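Local coordinates for putative permease protein, ABC transporter (Porphyromonas gingivalis, PDB 3IS6), which is probably the extracytoplasmic, MacB-like core domain of an ABC transporter permease subunit, a membrane protein thought to take part in transport across the membrane, at residues 81-86 / 158-163; 92-97 / 145-150; 110-115 / 140-145. All coordinates share one frame; numbering follows the deposited sequence.

Contact 1 (81-86 / 158-163)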
# COMPACT_ATOMS: atom_id res chain seq x y z
N LEU A 81 11.27 0.48 7.97
CA LEU A 81 10.18 0.71 8.86
C LEU A 81 9.43 1.98 8.47
O LEU A 81 10.02 2.98 8.21
CB LEU A 81 10.70 0.81 10.27
CG LEU A 81 9.74 1.04 11.43
CD1 LEU A 81 8.91 -0.15 11.67
CD2 LEU A 81 10.47 1.38 12.64
N LEU A 82 8.12 1.92 8.49
CA LEU A 82 7.30 3.05 8.17
C LEU A 82 6.84 3.74 9.44
O LEU A 82 6.32 3.11 10.31
CB LEU A 82 6.12 2.59 7.35
CG LEU A 82 6.27 2.45 5.84
CD1 LEU A 82 7.40 1.64 5.50
CD2 LEU A 82 5.05 1.91 5.22
N ALA A 83 7.08 5.03 9.54
CA ALA A 83 6.87 5.80 10.74
C ALA A 83 6.37 7.23 10.54
O ALA A 83 6.41 7.74 9.47
CB ALA A 83 8.08 5.81 11.54
N GLU A 84 5.88 7.81 11.60
CA GLU A 84 5.40 9.17 11.63
C GLU A 84 6.51 10.09 12.13
O GLU A 84 7.44 9.64 12.73
CB GLU A 84 4.17 9.30 12.51
CG GLU A 84 3.03 8.38 12.17
CD GLU A 84 1.81 8.59 13.02
OE1 GLU A 84 1.92 8.73 14.23
OE2 GLU A 84 0.72 8.62 12.48
N PRO A 85 6.38 11.39 11.91
CA PRO A 85 7.38 12.31 12.42
C PRO A 85 7.48 12.21 13.93
O PRO A 85 8.51 12.38 14.46
CB PRO A 85 6.83 13.64 11.96
CG PRO A 85 6.27 13.32 10.67
CD PRO A 85 5.64 12.00 10.81
N ALA A 86 6.41 11.83 14.58
CA ALA A 86 6.40 11.70 16.02
C ALA A 86 7.29 10.58 16.52
O ALA A 86 7.64 10.55 17.66
CB ALA A 86 5.04 11.56 16.50
N ASP A 158 17.02 0.07 9.54
CA ASP A 158 17.99 0.74 8.70
C ASP A 158 17.49 1.99 7.97
O ASP A 158 18.22 2.90 7.77
CB ASP A 158 18.62 -0.24 7.72
CG ASP A 158 19.12 -1.50 8.40
OD1 ASP A 158 19.60 -1.41 9.53
OD2 ASP A 158 18.99 -2.59 7.83
N MSE A 159 16.26 1.96 7.51
CA MSE A 159 15.66 3.03 6.76
C MSE A 159 14.27 3.34 7.28
O MSE A 159 13.53 2.46 7.56
CB MSE A 159 15.60 2.65 5.28
CG MSE A 159 14.80 3.57 4.35
SE MSE A 159 15.13 3.25 2.42
CE MSE A 159 14.02 1.79 2.22
N LEU A 160 13.92 4.60 7.35
CA LEU A 160 12.62 5.02 7.76
C LEU A 160 11.90 5.74 6.63
O LEU A 160 12.46 6.59 6.02
CB LEU A 160 12.70 5.93 8.97
CG LEU A 160 13.21 5.40 10.30
CD1 LEU A 160 13.51 6.48 11.28
CD2 LEU A 160 12.28 4.42 10.86
N LEU A 161 10.66 5.38 6.39
CA LEU A 161 9.83 5.98 5.38
C LEU A 161 8.55 6.47 6.01
O LEU A 161 8.15 5.95 6.99
CB LEU A 161 9.49 4.98 4.32
CG LEU A 161 10.54 4.60 3.30
CD1 LEU A 161 10.12 3.43 2.51
CD2 LEU A 161 10.84 5.72 2.42
N PRO A 162 7.90 7.45 5.45
CA PRO A 162 6.68 7.92 6.06
C PRO A 162 5.56 6.90 6.00
O PRO A 162 5.39 6.21 5.05
CB PRO A 162 6.33 9.15 5.23
CG PRO A 162 7.47 9.48 4.55
CD PRO A 162 8.23 8.26 4.29
N ILE A 163 4.78 6.88 7.06
CA ILE A 163 3.69 5.97 7.21
C ILE A 163 2.62 6.20 6.17
O ILE A 163 1.91 5.32 5.82
CB ILE A 163 3.10 5.94 8.62
CG1 ILE A 163 2.60 4.55 8.91
CG2 ILE A 163 2.03 6.91 8.79
CD1 ILE A 163 2.54 4.24 10.27
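In the mixed sheet of the MacB-like periplasmic core domain, the end of strand 74-83 runs parallel to strand 159-162, with Leu81 beside Leu160, Leu82 beside Leu161 and Ala83 beside Pro162. Leu81 N donates to Met159 O at 3.0 Å, and Leu81 O accepts the N-H of Leu161 at 3.1 Å. Ala83 repeats the pattern, its N meeting Leu161 O at 2.9 Å. The last rung, from Ile163 N to Ala83 O, is 3.0 Å long but bent to 137°, its donor standing above the carbonyl plane where the strand passes into a 3-10 turn. This is the ladder of parallel strands, in which every second residue grips the two residues flanking its partner, and it sorts the leucines by face. Leu81 and Leu160 lie side by side, their CD2 methyls 4.0 Å apart. On the face carrying Leu82 and Leu161, Leu82 CD1 comes slantwise to Leu161 CB at 4.1 Å. Beyond the strands, Ile163 CG2 rests 3.8 Å from Glu84 CG, while its CD1 approaches Leu82 O. The Glu84 chain is extended past CG (chi2 -177°), which carries its carboxylate to a salt bridge with Arg59 and a hydrogen bond with Thr58, both on strand 54-70.

Contact 2 (92-97 / 145-150)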
# COMPACT_ATOMS: atom_id res chain seq x y z
N GLY A 92 13.27 9.65 20.95
CA GLY A 92 14.44 10.47 21.08
C GLY A 92 15.48 10.25 20.01
O GLY A 92 16.62 10.10 20.31
N VAL A 93 15.06 10.20 18.77
CA VAL A 93 15.96 9.99 17.66
C VAL A 93 16.50 11.33 17.19
O VAL A 93 15.75 12.21 16.89
CB VAL A 93 15.24 9.31 16.47
CG1 VAL A 93 16.15 9.09 15.34
CG2 VAL A 93 14.59 8.04 16.88
N GLU A 94 17.80 11.45 17.10
CA GLU A 94 18.47 12.65 16.68
C GLU A 94 19.05 12.45 15.30
O GLU A 94 19.56 11.41 15.01
CB GLU A 94 19.61 13.00 17.62
CG GLU A 94 19.24 13.21 19.03
CD GLU A 94 18.50 14.51 19.28
OE1 GLU A 94 18.67 15.46 18.51
OE2 GLU A 94 17.74 14.60 20.26
N LEU A 95 18.99 13.46 14.47
CA LEU A 95 19.62 13.39 13.18
C LEU A 95 21.06 13.83 13.21
O LEU A 95 21.39 14.83 13.77
CB LEU A 95 18.85 14.21 12.16
CG LEU A 95 17.41 13.85 11.91
CD1 LEU A 95 16.92 14.65 10.81
CD2 LEU A 95 17.22 12.40 11.60
N ILE A 96 21.93 13.00 12.68
CA ILE A 96 23.28 13.39 12.40
C ILE A 96 23.41 14.36 11.23
O ILE A 96 24.25 15.20 11.25
CB ILE A 96 24.15 12.20 12.25
CG1 ILE A 96 24.26 11.53 13.58
CG2 ILE A 96 25.47 12.61 11.87
CD1 ILE A 96 24.57 10.10 13.48
N ALA A 97 22.60 14.17 10.22
CA ALA A 97 22.55 15.02 9.06
C ALA A 97 21.13 15.25 8.59
O ALA A 97 20.27 14.43 8.77
CB ALA A 97 23.36 14.43 7.98
N VAL A 145 20.03 11.50 8.08
CA VAL A 145 20.69 10.38 8.67
C VAL A 145 20.49 10.39 10.17
O VAL A 145 20.77 11.35 10.80
CB VAL A 145 22.16 10.39 8.39
CG1 VAL A 145 22.81 9.23 8.97
CG2 VAL A 145 22.41 10.46 6.95
N PHE A 146 19.99 9.30 10.71
CA PHE A 146 19.66 9.22 12.11
C PHE A 146 20.62 8.35 12.88
O PHE A 146 21.15 7.42 12.38
CB PHE A 146 18.22 8.79 12.37
CG PHE A 146 17.89 7.39 11.90
CD1 PHE A 146 17.98 6.32 12.74
CD2 PHE A 146 17.46 7.17 10.63
CE1 PHE A 146 17.68 5.07 12.31
CE2 PHE A 146 17.17 5.92 10.21
CZ PHE A 146 17.27 4.88 11.05
N GLU A 147 20.83 8.71 14.12
CA GLU A 147 21.66 7.99 15.04
C GLU A 147 21.09 6.60 15.20
O GLU A 147 19.93 6.46 15.37
CB GLU A 147 21.50 8.68 16.37
CG GLU A 147 22.70 9.04 17.06
CD GLU A 147 22.44 9.29 18.53
OE1 GLU A 147 22.58 8.38 19.35
OE2 GLU A 147 22.07 10.41 18.86
N ASP A 148 21.92 5.58 15.19
CA ASP A 148 21.43 4.23 15.19
C ASP A 148 20.54 4.05 16.40
O ASP A 148 20.80 4.54 17.45
CB ASP A 148 22.55 3.22 15.29
CG ASP A 148 23.41 3.17 14.08
OD1 ASP A 148 23.00 3.50 12.98
OD2 ASP A 148 24.54 2.76 14.24
N LEU A 149 19.46 3.33 16.20
CA LEU A 149 18.56 3.02 17.25
C LEU A 149 19.25 2.06 18.22
O LEU A 149 20.13 1.35 17.85
CB LEU A 149 17.30 2.41 16.70
CG LEU A 149 16.41 3.30 15.88
CD1 LEU A 149 15.45 2.52 15.11
CD2 LEU A 149 15.70 4.26 16.72
N PRO A 150 18.82 2.03 19.45
CA PRO A 150 19.48 1.19 20.43
C PRO A 150 19.43 -0.29 20.03
O PRO A 150 18.47 -0.73 19.51
CB PRO A 150 18.64 1.41 21.66
CG PRO A 150 18.10 2.71 21.50
CD PRO A 150 17.91 2.97 20.08
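Opposite Val145, Ile96 and Ala97 form a classic beta bulge, where the loop after helix 86-90 runs antiparallel to the end of strand 140-146. As in a classic bulge, both N-H groups turn to one carbonyl. Val145 O holds each weakly: Ile96 N is near, at 2.8 Å, but badly angled at 129°, whereas Ala97 N is straighter but 3.4 Å away. Val145 N, by contrast, gives a sound bond to Ala97 O at 3.0 Å. On the far side of the non-hydrogen-bonded pair Leu95-Phe146, Glu147 N points almost straight at Glu94 O, 3.1 Å away. Apolar contacts gather at the root of Phe146. Its CB is met by Val93 CG1 at 3.6 Å and by Leu95 CD2 at 3.8 Å, and with CG set between the backbone N and the carbonyl carbon (chi1 64°) the ring swings away from the loop to pack on Leu111 and Ser113 of strand 109-113. The other Val93 branch, CG2, touches Leu149 CD2. At the outer edge Glu94 and Glu147 lie alongside each other, pointing the same way, with Ile96 CD1 against Glu147 CA; the two carboxylates stay apart, and Glu147 OE2 instead rests 3.8 Å from Glu94 CB.

Contact 3 (110-115 / 140-145); sequences CLISES and ITIGGV
Cys110 is bonded through both its N and its O to strand 140-146, which runs parallel to strand 109-113: the N donates to Thr141 O at 3.0 Å, and the O accepts from Gly143 N at 2.9 Å. Ile112 N then bonds to Gly144 O at 3.2 Å, and Ile112 O takes the N-H of Phe146. Between the pairs Cys110-Ile142 and Ile112-Val145, Leu111 alone faces two residues, Gly143 and Gly144. Gly144 N, beside the extra residue, is buried with no hydrogen-bond partner; Cys110 O, 3.6 Å from it, is already taken by Gly143 N. Leu111 CD2 lies over this glycine, 3.5 Å from Gly144 CA. On the opposite face Cys110 SG touches Ile142 CG1 at 3.9 Å, and Ile112 CG1 meets Ile142 CD1 at 4.0 Å, the two isoleucines crossing at about a right angle. Val145 CG1, anti to its own N (chi1 -179°), closes to 3.4 Å from Ile112 O. Ser113 ends the strand as the N-cap of helix 114-119, its OG accepting from Leu116 N. The backbone of Leu111 turns the other way, bonding to Leu160, so strand 109-113 lies between strands 140-146 and 159-162; strand 128-131 borders 140-146 on its far side, and Ile140 packs on Leu240 of the second subunit.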
# COMPACT_ATOMS: atom_id res chain seq x y z
N CYS A 110 13.49 9.62 2.51
CA CYS A 110 13.75 8.68 3.59
C CYS A 110 14.83 9.13 4.54
O CYS A 110 15.58 9.99 4.25
CB CYS A 110 14.13 7.34 3.02
SG CYS A 110 15.70 7.24 2.34
N LEU A 111 14.88 8.49 5.69
CA LEU A 111 15.96 8.63 6.61
C LEU A 111 16.69 7.31 6.64
O LEU A 111 16.08 6.29 6.52
CB LEU A 111 15.48 8.96 7.99
CG LEU A 111 14.57 10.15 8.16
CD1 LEU A 111 14.03 10.19 9.52
CD2 LEU A 111 15.35 11.37 7.89
N ILE A 112 17.99 7.39 6.80
CA ILE A 112 18.88 6.26 6.81
C ILE A 112 19.70 6.29 8.08
O ILE A 112 20.06 7.32 8.56
CB ILE A 112 19.80 6.36 5.62
CG1 ILE A 112 19.00 6.23 4.34
CG2 ILE A 112 20.84 5.37 5.69
CD1 ILE A 112 18.57 4.89 4.01
N SER A 113 19.97 5.14 8.63
CA SER A 113 20.69 5.04 9.88
C SER A 113 22.16 5.40 9.68
O SER A 113 22.67 5.29 8.60
CB SER A 113 20.58 3.65 10.47
OG SER A 113 21.42 2.77 9.83
N GLU A 114 22.84 5.76 10.74
CA GLU A 114 24.24 6.08 10.67
C GLU A 114 25.07 4.89 10.18
O GLU A 114 25.94 5.07 9.38
CB GLU A 114 24.75 6.55 12.03
CG GLU A 114 26.18 7.05 12.00
CD GLU A 114 26.64 7.84 13.25
OE1 GLU A 114 25.93 7.89 14.25
OE2 GLU A 114 27.74 8.42 13.18
N SER A 115 24.78 3.68 10.63
CA SER A 115 25.50 2.52 10.14
C SER A 115 25.30 2.26 8.67
O SER A 115 26.22 1.90 8.00
CB SER A 115 25.14 1.27 10.89
OG SER A 115 25.57 1.34 12.20
N ILE A 140 13.85 7.43 -4.38
CA ILE A 140 13.70 8.01 -3.08
C ILE A 140 14.96 8.78 -2.75
O ILE A 140 16.03 8.28 -2.94
CB ILE A 140 13.49 6.94 -2.04
CG1 ILE A 140 12.33 6.05 -2.42
CG2 ILE A 140 13.22 7.54 -0.75
CD1 ILE A 140 12.39 4.69 -1.80
N THR A 141 14.81 9.98 -2.24
CA THR A 141 15.90 10.83 -1.86
C THR A 141 16.23 10.71 -0.40
O THR A 141 15.36 10.73 0.41
CB THR A 141 15.53 12.28 -2.08
OG1 THR A 141 15.30 12.50 -3.46
CG2 THR A 141 16.59 13.15 -1.64
N ILE A 142 17.48 10.65 -0.04
CA ILE A 142 17.84 10.57 1.35
C ILE A 142 17.84 11.95 2.00
O ILE A 142 18.66 12.76 1.74
CB ILE A 142 19.20 9.92 1.52
CG1 ILE A 142 19.18 8.51 0.98
CG2 ILE A 142 19.63 9.94 2.92
CD1 ILE A 142 20.44 7.88 1.00
N GLY A 143 16.85 12.20 2.84
CA GLY A 143 16.71 13.47 3.49
C GLY A 143 17.34 13.66 4.84
O GLY A 143 17.37 14.74 5.36
N GLY A 144 17.80 12.59 5.45
CA GLY A 144 18.43 12.65 6.74
C GLY A 144 19.17 11.40 7.10
O GLY A 144 18.93 10.39 6.54
N VAL A 145 20.03 11.50 8.08
CA VAL A 145 20.69 10.38 8.67
C VAL A 145 20.49 10.39 10.17
O VAL A 145 20.77 11.35 10.80
CB VAL A 145 22.16 10.39 8.39
CG1 VAL A 145 22.81 9.23 8.97
CG2 VAL A 145 22.41 10.46 6.95

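All three contacts reach one mixed sheet, in which strand 109-113 is flanked by 159-162 on one side and 140-146 on the other. Contacts 1 and 3 are buried parallel pairings; contact 1 lies nearest the middle of the chain, and its ladder keeps step, whereas contacts 2 and 3 each take in an extra residue, Ile96/Ala97 against Val145 in one and Gly143/Gly144 against Leu111 in the other. Contact 2, partly buried, is antiparallel and shares Val145 with contact 3. Its outer edge carries Glu94, Glu147 and Ile96, and two of its four backbone bonds are weak. Side chains knit the three together: the Phe146 ring meets Leu160 of contact 1, and Asp148 hydrogen-bonds to Ser115 of contact 3.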